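Local atomic coordinates of competence/damage-inducible protein CinA (Agrobacterium tumefaciens, PDB entry 2A9S), a protein that is of unknown function but belongs to the competence/damage-inducible CinA family, some relatives of which deamidate nicotinamide mononucleotide, an activity it may share. Residues S29-C34 / H92-R97; G37-A42 / V104-I109; F57-N62 / D67-G72; G122-A127 / T148-A153. One frame throughout, in Å; residues are numbered along the deposited sequence.

Contact 1: S29-C34 / H92-R97; sequences STAESC and HGALYR
Ser29 and Ala31, two residues apart on strand 28-32 and so on the same face of it, both meet Ala94 of helix 84-96. The axes of the strand and helix segments come within 7.8 Å, running roughly antiparallel at 146°, and small side chains make that closeness possible. At the tight centre the methyl groups of Ala31 and Ala94 touch, CB to CB at 3.8 Å. Beside them Ser29 OG donates to Ala94 O at 2.9 Å, in one of the two conformers of this serine. The hydroxyl approaches from above the carbonyl plane, 72° out of it and not on a lone pair. OG gets there by lying between the backbone N and the carbonyl carbon (chi1 63°), which turns it to the helix. By contrast, His92 and Tyr96 on the helix, and Arg97 just past its end, are exposed to solvent and take no part. Within the protein, Ala94 O also receives Ser98 OG, while Leu69 covers both alanine methyls. With Ser29 in this conformer, the buried carbonyl of Ala94 can take bonds from two serine hydroxyls, which probably helps to offset the cost of burying it beside apolar methyls.

Contact 2: G37-A42 / V104-I109; sequences GLIAGA and VAVTGI
Ile39 and Val106 point at each other between a helix and the sheet, and their side chains meet tip to tip. The delta methyl of Ile39 does most of the touching. Ile39 CD1 lies 3.7 Å from Val106 CG1 and 3.8 Å from Val106 CG2, which places the isoleucine tip over the fork of the valine. Reach comes from the extended chain: CG1 of Ile39 stands anti to the carbonyl carbon (chi1 -60°), and chi2 of 177° carries CD1 straight outward. The other branch leaves in a different direction, so that Ile39 CG2 approaches Val104 CG1 more loosely, at 4.4 Å. One isoleucine therefore spans two valines two residues apart, and so on the same face of strand 102-108, and the contact is wholly buried and apolar. Glu32 at the end of strand 28-32 holds the helix start, its OE1 accepting from Ile39 N and its OE2 from Ala40 N. Thr30 of the same strand packs on Ile39 and Val104 alike. Leu38 and Ala40 touch Leu5 and Tyr60 of the second subunit, and Ala158 meets Ile39, which puts helix 38-43 between the sheet, helix 147-167 and the dimer partner.

Contact 3: F57-N62 / D67-G72; sequences FVTYTN and DMLGVG
Phe57 receives two residues of helix 62-69 in two different ways, Leu69 over a face of its ring and Met68 at the rim. The first is a CH-pi contact: Leu69 CD2 lies 3.9 Å from the centroid of the Phe57 ring and 18° off the ring normal. The methyl thus stands over the face, displaced toward the rim, and Leu69 CD2 is 3.8 Å from Phe57 CG.

Plain apolar contact makes up the second group. Met68 CE approaches Phe57 CD1 at 3.7 Å close to the ring plane, so that leucine and methionine share the ring without competing for one surface. The methionine chain is bent at its end (chi3 92°), and this turn brings the methyl to the edge. On Thr59 the gamma methyl does similar work, with Thr59 CG2 3.8 Å from Leu69 CD1.

Sulfur forms the third group: Met68 SD rests against Thr59 CG2 at 3.6 Å. Chi1 of 52° sets that methyl anti to the threonine's own carbonyl carbon and faces it to the helix.

Thr61, at the N-cap of helix 62-69, bonds through OG1 to Ala64 N and starts the helix that folds back on its own strand. Met90 of helix 84-96 packs on Thr59 and Leu69. Met68 also meets Phe57 of the second subunit, Asp67 forms salt bridges with Arg55 and Arg99 of that chain, and Val58 pairs in an antiparallel ladder with it, so edge strand 53-59 carries the sheet across the dimer interface.

Contact 4: G122-A127 / T148-A153; sequences GLVHLA and TEIRLA
Gly122, just before strand 123-130, brings its CA within 6.0 Å of the Ile150 CA on helix 147-167, with a positive phi of 97° that favours glycine. The bare alpha carbon is what Ile150 uses. Ile150 CD1 sits 3.7 Å from Gly122 CA and 3.8 Å from Gly122 N, so the end of the side chain lies against backbone rather than another side chain. CG1 of Ile150 is anti to the carbonyl carbon (chi1 -68°), and the chain runs on nearly extended to the glycine. The second branch goes to the strand proper, where CG2 of Ile150 meets Val124 CG2 at 4.1 Å. These two side chains pass alongside each other in opposite directions, a looser contact than the one at the glycine. Val121 adds to the cover of Ile150, and Thr154, one helical turn on, packs on Val124. While Ile150 turns to the sheet, Arg151 reaches both Cys34 O and Glu45 of the second subunit, the latter in a salt bridge. The contact depends on close fit and burial of apolar surface, and the lack of a side chain on Gly122 is what lets the isoleucine come so near the backbone.

In the fold
The four contacts hang on one mixed sheet, ordered 53-59, 28-32, 102-108, 123-130, 135-141, in a three-layer alpha/beta fold. Contacts 1 and 3 pack helices 84-96 and 62-69 on one face; contacts 2 and 4 pack helices 38-43 and 147-167 on the other. Neighbouring centres lie close, about 8 Å for contacts 1 and 3 and for contacts 2 and 4, while the centres of contacts 3 and 4 stand about 18 Å apart. Along the chain contacts 1 and 2 interleave, contact 3 falls between their segments, and contact 4 follows. Backbone bonds between adjacent strands join them, and contacts 2, 3 and 4 also touch the second subunit, so the packing of helices on the sheet is continuous with the dimer interface.

Contact 1: S29-C34 / H92-R97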
loop_
_atom_site.group_PDB
_atom_site.type_symbol
_atom_site.label_atom_id
_atom_site.label_comp_id
_atom_site.label_asym_id
_atom_site.label_seq_id
_atom_site.Cartn_x
_atom_site.Cartn_y
_atom_site.Cartn_z
ATOM N N SER A 29 11.476 0.846 -1.007
ATOM C CA SER A 29 10.220 0.555 -1.682
ATOM C C SER A 29 9.689 -0.751 -1.147
ATOM O O SER A 29 10.448 -1.571 -0.638
ATOM C CB SER A 29 10.388 0.491 -3.196
ATOM O OG SER A 29 11.245 -0.556 -3.580
ATOM N N THR A 30 8.378 -0.925 -1.242
ATOM C CA THR A 30 7.759 -2.099 -0.648
ATOM C C THR A 30 6.953 -2.780 -1.717
ATOM O O THR A 30 6.396 -2.109 -2.601
ATOM C CB THR A 30 6.827 -1.685 0.547
ATOM O OG1 THR A 30 5.762 -0.869 0.066
ATOM C CG2 THR A 30 7.613 -0.824 1.576
ATOM N N ALA A 31 6.847 -4.103 -1.613
ATOM C CA ALA A 31 6.043 -4.882 -2.530
ATOM C C ALA A 31 5.229 -5.832 -1.667
ATOM O O ALA A 31 5.817 -6.687 -1.013
ATOM C CB ALA A 31 6.927 -5.681 -3.459
ATOM N N GLU A 32 3.904 -5.721 -1.682
ATOM C CA GLU A 32 3.121 -6.379 -0.651
ATOM C C GLU A 32 2.003 -7.213 -1.243
ATOM O O GLU A 32 1.198 -6.730 -2.035
ATOM C CB GLU A 32 2.513 -5.342 0.307
ATOM C CG GLU A 32 3.565 -4.385 0.890
ATOM C CD GLU A 32 3.002 -3.475 1.910
ATOM O OE1 GLU A 32 2.278 -3.982 2.796
ATOM O OE2 GLU A 32 3.323 -2.265 1.826
ATOM N N SER A 33 1.933 -8.457 -0.821
ATOM C CA SER A 33 0.809 -9.267 -1.187
ATOM C C SER A 33 -0.092 -9.311 0.085
ATOM O O SER A 33 -1.025 -8.454 0.249
ATOM C CB SER A 33 1.343 -10.606 -1.721
ATOM O OG SER A 33 0.338 -11.414 -2.331
ATOM N N CYS A 34 0.261 -10.203 1.007
ATOM C CA CYS A 34 -0.580 -10.526 2.159
ATOM C C CYS A 34 -0.832 -9.385 3.151
ATOM O O CYS A 34 -1.887 -9.384 3.773
ATOM C CB CYS A 34 -0.029 -11.744 2.892
ATOM S SG CYS A 34 1.660 -11.533 3.441
ATOM N N HIS A 92 13.240 -7.962 -6.200
ATOM C CA HIS A 92 14.033 -7.508 -7.326
ATOM C C HIS A 92 13.237 -6.521 -8.188
ATOM O O HIS A 92 13.746 -5.433 -8.537
ATOM C CB HIS A 92 14.476 -8.706 -8.161
ATOM C CG HIS A 92 15.323 -8.326 -9.332
ATOM N ND1 HIS A 92 14.824 -8.239 -10.612
ATOM C CD2 HIS A 92 16.629 -7.967 -9.405
ATOM C CE1 HIS A 92 15.797 -7.874 -11.432
ATOM N NE2 HIS A 92 16.900 -7.692 -10.723
ATOM N N GLY A 93 12.003 -6.896 -8.540
ATOM C CA GLY A 93 11.104 -5.998 -9.286
ATOM C C GLY A 93 10.834 -4.661 -8.607
ATOM O O GLY A 93 10.866 -3.595 -9.254
ATOM N N ALA A 94 10.577 -4.696 -7.294
ATOM C CA ALA A 94 10.232 -3.468 -6.576
ATOM C C ALA A 94 11.429 -2.543 -6.487
ATOM O O ALA A 94 11.276 -1.310 -6.420
ATOM C CB ALA A 94 9.691 -3.769 -5.180
ATOM N N LEU A 95 12.616 -3.135 -6.491
ATOM C CA LEU A 95 13.842 -2.393 -6.365
ATOM C C LEU A 95 14.159 -1.693 -7.679
ATOM O O LEU A 95 14.361 -0.471 -7.707
ATOM C CB LEU A 95 15.000 -3.319 -5.939
ATOM C CG LEU A 95 16.332 -2.611 -5.731
ATOM C CD1 LEU A 95 16.280 -1.578 -4.627
ATOM C CD2 LEU A 95 17.448 -3.668 -5.501
ATOM N N TYR A 96 14.160 -2.445 -8.776
ATOM C CA TYR A 96 14.575 -1.892 -10.071
ATOM C C TYR A 96 13.449 -1.202 -10.875
ATOM O O TYR A 96 13.710 -0.607 -11.926
ATOM C CB TYR A 96 15.396 -2.918 -10.895
ATOM C CG TYR A 96 16.697 -3.322 -10.208
ATOM C CD1 TYR A 96 17.766 -2.432 -10.111
ATOM C CD2 TYR A 96 16.848 -4.580 -9.636
ATOM C CE1 TYR A 96 18.948 -2.784 -9.458
ATOM C CE2 TYR A 96 18.025 -4.943 -8.989
ATOM C CZ TYR A 96 19.063 -4.043 -8.900
ATOM O OH TYR A 96 20.231 -4.406 -8.267
ATOM N N ARG A 97 12.219 -1.242 -10.355
ATOM C CA ARG A 97 11.139 -0.368 -10.824
ATOM C C ARG A 97 10.868 0.802 -9.845
ATOM O O ARG A 97 9.737 1.315 -9.736
ATOM C CB ARG A 97 9.883 -1.168 -11.157
ATOM C CG ARG A 97 10.104 -2.070 -12.371
ATOM C CD ARG A 97 9.017 -3.072 -12.557
ATOM N NE ARG A 97 9.342 -4.072 -13.591
ATOM C CZ ARG A 97 8.446 -4.631 -14.406
ATOM N NH1 ARG A 97 7.168 -4.277 -14.364
ATOM N NH2 ARG A 97 8.830 -5.540 -15.284
#

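Contact 2: G37-A42 / V104-I109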
loop_
_atom_site.group_PDB
_atom_site.type_symbol
_atom_site.label_atom_id
_atom_site.label_comp_id
_atom_site.label_asym_id
_atom_site.label_seq_id
_atom_site.Cartn_x
_atom_site.Cartn_y
_atom_site.Cartn_z
ATOM N N GLY A 37 -0.573 -3.435 1.952
ATOM C CA GLY A 37 -0.214 -2.020 2.047
ATOM C C GLY A 37 0.182 -1.575 3.453
ATOM O O GLY A 37 0.622 -0.435 3.627
ATOM N N LEU A 38 -0.003 -2.442 4.459
ATOM C CA LEU A 38 0.299 -2.081 5.849
ATOM C C LEU A 38 1.786 -1.876 6.123
ATOM O O LEU A 38 2.115 -1.217 7.101
ATOM C CB LEU A 38 -0.248 -3.102 6.847
ATOM C CG LEU A 38 -1.767 -3.273 6.824
ATOM C CD1 LEU A 38 -2.215 -4.335 7.870
ATOM C CD2 LEU A 38 -2.441 -1.906 7.066
ATOM N N ILE A 39 2.672 -2.430 5.281
ATOM C CA ILE A 39 4.100 -2.173 5.521
ATOM C C ILE A 39 4.408 -0.708 5.175
ATOM O O ILE A 39 4.994 0.024 6.006
ATOM C CB ILE A 39 5.054 -3.135 4.744
ATOM C CG1 ILE A 39 4.805 -4.605 5.131
ATOM C CG2 ILE A 39 6.530 -2.715 5.022
ATOM C CD1 ILE A 39 5.651 -5.562 4.348
ATOM N N ALA A 40 4.038 -0.288 3.949
ATOM C CA ALA A 40 4.121 1.140 3.586
ATOM C C ALA A 40 3.323 1.975 4.598
ATOM O O ALA A 40 3.778 3.060 4.975
ATOM C CB ALA A 40 3.635 1.379 2.165
ATOM N N GLY A 41 2.162 1.463 5.033
ATOM C CA GLY A 41 1.304 2.162 6.003
ATOM C C GLY A 41 2.068 2.446 7.304
ATOM O O GLY A 41 2.098 3.572 7.808
ATOM N N ALA A 42 2.711 1.412 7.829
ATOM C CA ALA A 42 3.492 1.539 9.048
ATOM C C ALA A 42 4.653 2.528 8.903
ATOM O O ALA A 42 4.831 3.380 9.748
ATOM C CB ALA A 42 3.964 0.179 9.548
ATOM N N VAL A 104 11.643 -4.277 0.130
ATOM C CA VAL A 104 11.197 -5.429 0.912
ATOM C C VAL A 104 9.924 -5.952 0.257
ATOM O O VAL A 104 9.035 -5.158 -0.097
ATOM C CB VAL A 104 10.965 -5.076 2.425
ATOM C CG1 VAL A 104 9.959 -3.905 2.596
ATOM C CG2 VAL A 104 10.597 -6.376 3.253
ATOM N N ALA A 105 9.835 -7.282 0.139
ATOM C CA ALA A 105 8.712 -7.956 -0.509
ATOM C C ALA A 105 8.159 -9.044 0.409
ATOM O O ALA A 105 8.936 -9.753 1.048
ATOM C CB ALA A 105 9.178 -8.592 -1.830
ATOM N N VAL A 106 6.840 -9.166 0.473
ATOM C CA VAL A 106 6.219 -10.215 1.308
ATOM C C VAL A 106 5.120 -10.913 0.527
ATOM O O VAL A 106 4.336 -10.251 -0.203
ATOM C CB VAL A 106 5.680 -9.671 2.684
ATOM C CG1 VAL A 106 6.803 -8.994 3.480
ATOM C CG2 VAL A 106 4.477 -8.713 2.514
ATOM N N THR A 107 5.062 -12.249 0.657
ATOM C CA THR A 107 3.995 -13.015 0.045
ATOM C C THR A 107 3.641 -14.147 1.019
ATOM O O THR A 107 4.543 -14.889 1.466
ATOM C CB THR A 107 4.354 -13.585 -1.369
ATOM O OG1 THR A 107 3.238 -14.342 -1.860
ATOM C CG2 THR A 107 5.599 -14.459 -1.360
ATOM N N GLY A 108 2.371 -14.207 1.417
ATOM C CA GLY A 108 1.989 -15.220 2.417
ATOM C C GLY A 108 0.506 -15.491 2.474
ATOM O O GLY A 108 -0.259 -14.976 1.633
ATOM N N ILE A 109 0.115 -16.288 3.485
ATOM C CA ILE A 109 -1.269 -16.696 3.670
ATOM C C ILE A 109 -1.780 -16.163 5.000
ATOM O O ILE A 109 -1.465 -16.721 6.047
ATOM C CB ILE A 109 -1.425 -18.235 3.646
ATOM C CG1 ILE A 109 -0.806 -18.777 2.357
ATOM C CG2 ILE A 109 -2.892 -18.599 3.776
ATOM C CD1 ILE A 109 -0.587 -20.303 2.341
#

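Contact 3: F57-N62 / D67-G72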
loop_
_atom_site.group_PDB
_atom_site.type_symbol
_atom_site.label_atom_id
_atom_site.label_comp_id
_atom_site.label_asym_id
_atom_site.label_seq_id
_atom_site.Cartn_x
_atom_site.Cartn_y
_atom_site.Cartn_z
ATOM N N PHE A 57 4.113 -1.078 -3.919
ATOM C CA PHE A 57 3.294 -1.874 -4.849
ATOM C C PHE A 57 2.484 -2.837 -4.014
ATOM O O PHE A 57 3.059 -3.558 -3.198
ATOM C CB PHE A 57 4.196 -2.682 -5.770
ATOM C CG PHE A 57 5.250 -1.858 -6.488
ATOM C CD1 PHE A 57 4.977 -1.357 -7.756
ATOM C CD2 PHE A 57 6.487 -1.580 -5.906
ATOM C CE1 PHE A 57 5.927 -0.600 -8.446
ATOM C CE2 PHE A 57 7.431 -0.814 -6.583
ATOM C CZ PHE A 57 7.151 -0.328 -7.839
ATOM N N VAL A 58 1.157 -2.813 -4.148
ATOM C CA VAL A 58 0.361 -3.806 -3.481
ATOM C C VAL A 58 -0.131 -4.718 -4.579
ATOM O O VAL A 58 -0.965 -4.326 -5.378
ATOM C CB VAL A 58 -0.814 -3.184 -2.691
ATOM C CG1 VAL A 58 -1.649 -4.299 -2.054
ATOM C CG2 VAL A 58 -0.290 -2.181 -1.665
ATOM N N THR A 59 0.440 -5.925 -4.637
ATOM C CA THR A 59 0.238 -6.830 -5.766
ATOM C C THR A 59 -0.526 -8.021 -5.213
ATOM O O THR A 59 0.034 -9.112 -5.012
ATOM C CB THR A 59 1.576 -7.247 -6.375
ATOM O OG1 THR A 59 2.436 -7.744 -5.340
ATOM C CG2 THR A 59 2.256 -6.033 -7.052
ATOM N N TYR A 60 -1.805 -7.748 -4.973
ATOM C CA TYR A 60 -2.691 -8.607 -4.228
ATOM C C TYR A 60 -3.037 -9.814 -5.082
ATOM O O TYR A 60 -3.273 -10.888 -4.550
ATOM C CB TYR A 60 -3.955 -7.824 -3.755
ATOM C CG TYR A 60 -4.495 -8.371 -2.433
ATOM C CD1 TYR A 60 -3.668 -8.418 -1.290
ATOM C CD2 TYR A 60 -5.801 -8.891 -2.328
ATOM C CE1 TYR A 60 -4.126 -8.946 -0.058
ATOM C CE2 TYR A 60 -6.274 -9.420 -1.089
ATOM C CZ TYR A 60 -5.423 -9.446 0.033
ATOM O OH TYR A 60 -5.853 -9.950 1.246
ATOM N N THR A 61 -3.048 -9.633 -6.407
ATOM C CA THR A 61 -3.253 -10.728 -7.371
ATOM C C THR A 61 -1.991 -11.205 -8.098
ATOM O O THR A 61 -0.975 -10.502 -8.181
ATOM C CB THR A 61 -4.216 -10.282 -8.502
ATOM O OG1 THR A 61 -3.679 -9.100 -9.120
ATOM C CG2 THR A 61 -5.608 -9.988 -7.980
ATOM N N ASN A 62 -2.071 -12.388 -8.689
ATOM C CA ASN A 62 -0.999 -12.863 -9.573
ATOM C C ASN A 62 -0.736 -12.019 -10.839
ATOM O O ASN A 62 0.424 -11.858 -11.249
ATOM C CB ASN A 62 -1.194 -14.350 -9.901
ATOM C CG ASN A 62 -0.744 -15.260 -8.761
ATOM O OD1 ASN A 62 -0.516 -14.814 -7.621
ATOM N ND2 ASN A 62 -0.605 -16.540 -9.060
ATOM N N ASP A 67 2.574 -7.889 -13.828
ATOM C CA ASP A 67 2.574 -6.535 -14.444
ATOM C C ASP A 67 3.421 -5.511 -13.731
ATOM O O ASP A 67 4.217 -4.785 -14.351
ATOM C CB ASP A 67 1.157 -5.919 -14.485
ATOM C CG ASP A 67 0.150 -6.780 -15.184
ATOM O OD1 ASP A 67 0.557 -7.695 -15.940
ATOM O OD2 ASP A 67 -1.061 -6.534 -14.954
ATOM N N MET A 68 3.206 -5.400 -12.419
ATOM C CA MET A 68 3.871 -4.388 -11.645
ATOM C C MET A 68 5.316 -4.746 -11.345
ATOM O O MET A 68 6.156 -3.866 -11.308
ATOM C CB MET A 68 3.112 -4.093 -10.317
ATOM C CG MET A 68 1.644 -3.595 -10.433
ATOM S SD MET A 68 0.995 -3.150 -8.801
ATOM C CE MET A 68 1.379 -1.420 -8.731
ATOM N N LEU A 69 5.611 -6.026 -11.097
ATOM C CA LEU A 69 6.933 -6.386 -10.578
ATOM C C LEU A 69 7.803 -7.257 -11.498
ATOM O O LEU A 69 8.989 -7.452 -11.210
ATOM C CB LEU A 69 6.806 -7.045 -9.205
ATOM C CG LEU A 69 6.181 -6.141 -8.133
ATOM C CD1 LEU A 69 5.980 -6.984 -6.865
ATOM C CD2 LEU A 69 7.020 -4.883 -7.854
ATOM N N GLY A 70 7.199 -7.768 -12.568
ATOM C CA GLY A 70 7.896 -8.668 -13.497
ATOM C C GLY A 70 8.164 -10.064 -12.958
ATOM O O GLY A 70 9.115 -10.731 -13.401
ATOM N N VAL A 71 7.351 -10.521 -12.002
ATOM C CA VAL A 71 7.460 -11.888 -11.506
ATOM C C VAL A 71 7.058 -12.823 -12.657
ATOM O O VAL A 71 6.066 -12.576 -13.342
ATOM C CB VAL A 71 6.554 -12.141 -10.286
ATOM C CG1 VAL A 71 6.577 -13.608 -9.902
ATOM C CG2 VAL A 71 6.994 -11.270 -9.087
ATOM N N GLY A 72 7.842 -13.881 -12.873
ATOM C CA GLY A 72 7.600 -14.788 -14.005
ATOM C C GLY A 72 6.393 -15.692 -13.857
ATOM O O GLY A 72 6.144 -16.251 -12.776
#

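Contact 4: G122-A127 / T148-A153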
loop_
_atom_site.group_PDB
_atom_site.type_symbol
_atom_site.label_atom_id
_atom_site.label_comp_id
_atom_site.label_asym_id
_atom_site.label_seq_id
_atom_site.Cartn_x
_atom_site.Cartn_y
_atom_site.Cartn_z
ATOM N N GLY A 122 -0.566 -18.650 7.853
ATOM C CA GLY A 122 0.522 -18.144 8.684
ATOM C C GLY A 122 1.921 -18.284 8.065
ATOM O O GLY A 122 2.897 -17.751 8.608
ATOM N N LEU A 123 2.014 -19.004 6.952
ATOM C CA LEU A 123 3.262 -19.128 6.212
ATOM C C LEU A 123 3.496 -17.851 5.421
ATOM O O LEU A 123 2.629 -17.434 4.643
ATOM C CB LEU A 123 3.200 -20.302 5.213
ATOM C CG LEU A 123 4.334 -20.323 4.185
ATOM C CD1 LEU A 123 5.677 -20.607 4.824
ATOM C CD2 LEU A 123 4.043 -21.313 3.068
ATOM N N VAL A 124 4.656 -17.226 5.596
ATOM C CA VAL A 124 4.925 -15.978 4.891
ATOM C C VAL A 124 6.384 -16.029 4.438
ATOM O O VAL A 124 7.261 -16.380 5.227
ATOM C CB VAL A 124 4.721 -14.717 5.792
ATOM C CG1 VAL A 124 5.134 -13.403 5.032
ATOM C CG2 VAL A 124 3.285 -14.610 6.333
ATOM N N HIS A 125 6.620 -15.689 3.182
ATOM C CA HIS A 125 7.976 -15.562 2.653
ATOM C C HIS A 125 8.291 -14.067 2.553
ATOM O O HIS A 125 7.500 -13.309 1.986
ATOM C CB HIS A 125 8.084 -16.230 1.285
ATOM C CG HIS A 125 8.160 -17.731 1.364
ATOM N ND1 HIS A 125 9.325 -18.396 1.679
ATOM C CD2 HIS A 125 7.202 -18.678 1.252
ATOM C CE1 HIS A 125 9.095 -19.695 1.719
ATOM N NE2 HIS A 125 7.818 -19.896 1.450
ATOM N N LEU A 126 9.426 -13.665 3.127
ATOM C CA LEU A 126 9.853 -12.263 3.093
ATOM C C LEU A 126 11.227 -12.208 2.455
ATOM O O LEU A 126 12.097 -13.075 2.714
ATOM C CB LEU A 126 9.904 -11.632 4.497
ATOM C CG LEU A 126 8.641 -11.624 5.357
ATOM C CD1 LEU A 126 8.557 -12.910 6.196
ATOM C CD2 LEU A 126 8.635 -10.401 6.248
ATOM N N ALA A 127 11.444 -11.169 1.644
ATOM C CA ALA A 127 12.755 -10.986 0.998
ATOM C C ALA A 127 13.053 -9.498 0.981
ATOM O O ALA A 127 12.164 -8.677 0.719
ATOM C CB ALA A 127 12.756 -11.551 -0.410
ATOM N N THR A 148 -5.518 -10.397 10.937
ATOM C CA THR A 148 -4.839 -9.172 11.353
ATOM C C THR A 148 -3.528 -9.516 12.094
ATOM O O THR A 148 -2.482 -8.892 11.870
ATOM C CB THR A 148 -5.752 -8.297 12.279
ATOM O OG1 THR A 148 -6.974 -7.998 11.596
ATOM C CG2 THR A 148 -5.043 -6.967 12.570
ATOM N N GLU A 149 -3.584 -10.526 12.976
ATOM C CA GLU A 149 -2.392 -10.990 13.702
ATOM C C GLU A 149 -1.217 -11.397 12.794
ATOM O O GLU A 149 -0.072 -10.973 13.031
ATOM C CB GLU A 149 -2.772 -12.126 14.658
ATOM C CG GLU A 149 -3.717 -11.665 15.778
ATOM C CD GLU A 149 -5.246 -11.643 15.435
ATOM O OE1 GLU A 149 -5.686 -11.726 14.266
ATOM O OE2 GLU A 149 -6.053 -11.529 16.392
ATOM N N ILE A 150 -1.504 -12.177 11.746
ATOM C CA ILE A 150 -0.476 -12.585 10.769
ATOM C C ILE A 150 0.048 -11.381 9.970
ATOM O O ILE A 150 1.246 -11.256 9.742
ATOM C CB ILE A 150 -1.011 -13.710 9.814
ATOM C CG1 ILE A 150 -1.218 -15.018 10.603
ATOM C CG2 ILE A 150 -0.064 -13.949 8.625
ATOM C CD1 ILE A 150 -2.197 -16.013 9.970
ATOM N N ARG A 151 -0.867 -10.516 9.553
ATOM C CA ARG A 151 -0.483 -9.303 8.828
ATOM C C ARG A 151 0.447 -8.408 9.658
ATOM O O ARG A 151 1.492 -7.926 9.177
ATOM C CB ARG A 151 -1.731 -8.562 8.332
ATOM C CG ARG A 151 -2.373 -9.331 7.156
ATOM C CD ARG A 151 -3.876 -9.013 7.029
ATOM N NE ARG A 151 -4.243 -7.609 6.978
ATOM C CZ ARG A 151 -4.316 -6.868 5.865
ATOM N NH1 ARG A 151 -3.931 -7.363 4.667
ATOM N NH2 ARG A 151 -4.758 -5.622 5.959
ATOM N N LEU A 152 0.099 -8.213 10.926
ATOM C CA LEU A 152 0.933 -7.354 11.771
ATOM C C LEU A 152 2.271 -8.044 12.068
ATOM O O LEU A 152 3.313 -7.386 12.087
ATOM C CB LEU A 152 0.201 -6.942 13.048
ATOM C CG LEU A 152 -0.977 -5.988 12.768
ATOM C CD1 LEU A 152 -1.744 -5.761 14.058
ATOM C CD2 LEU A 152 -0.476 -4.673 12.143
ATOM N N ALA A 153 2.247 -9.359 12.294
ATOM C CA ALA A 153 3.468 -10.133 12.514
ATOM C C ALA A 153 4.401 -10.000 11.301
ATOM O O ALA A 153 5.630 -9.824 11.447
ATOM C CB ALA A 153 3.119 -11.630 12.728
#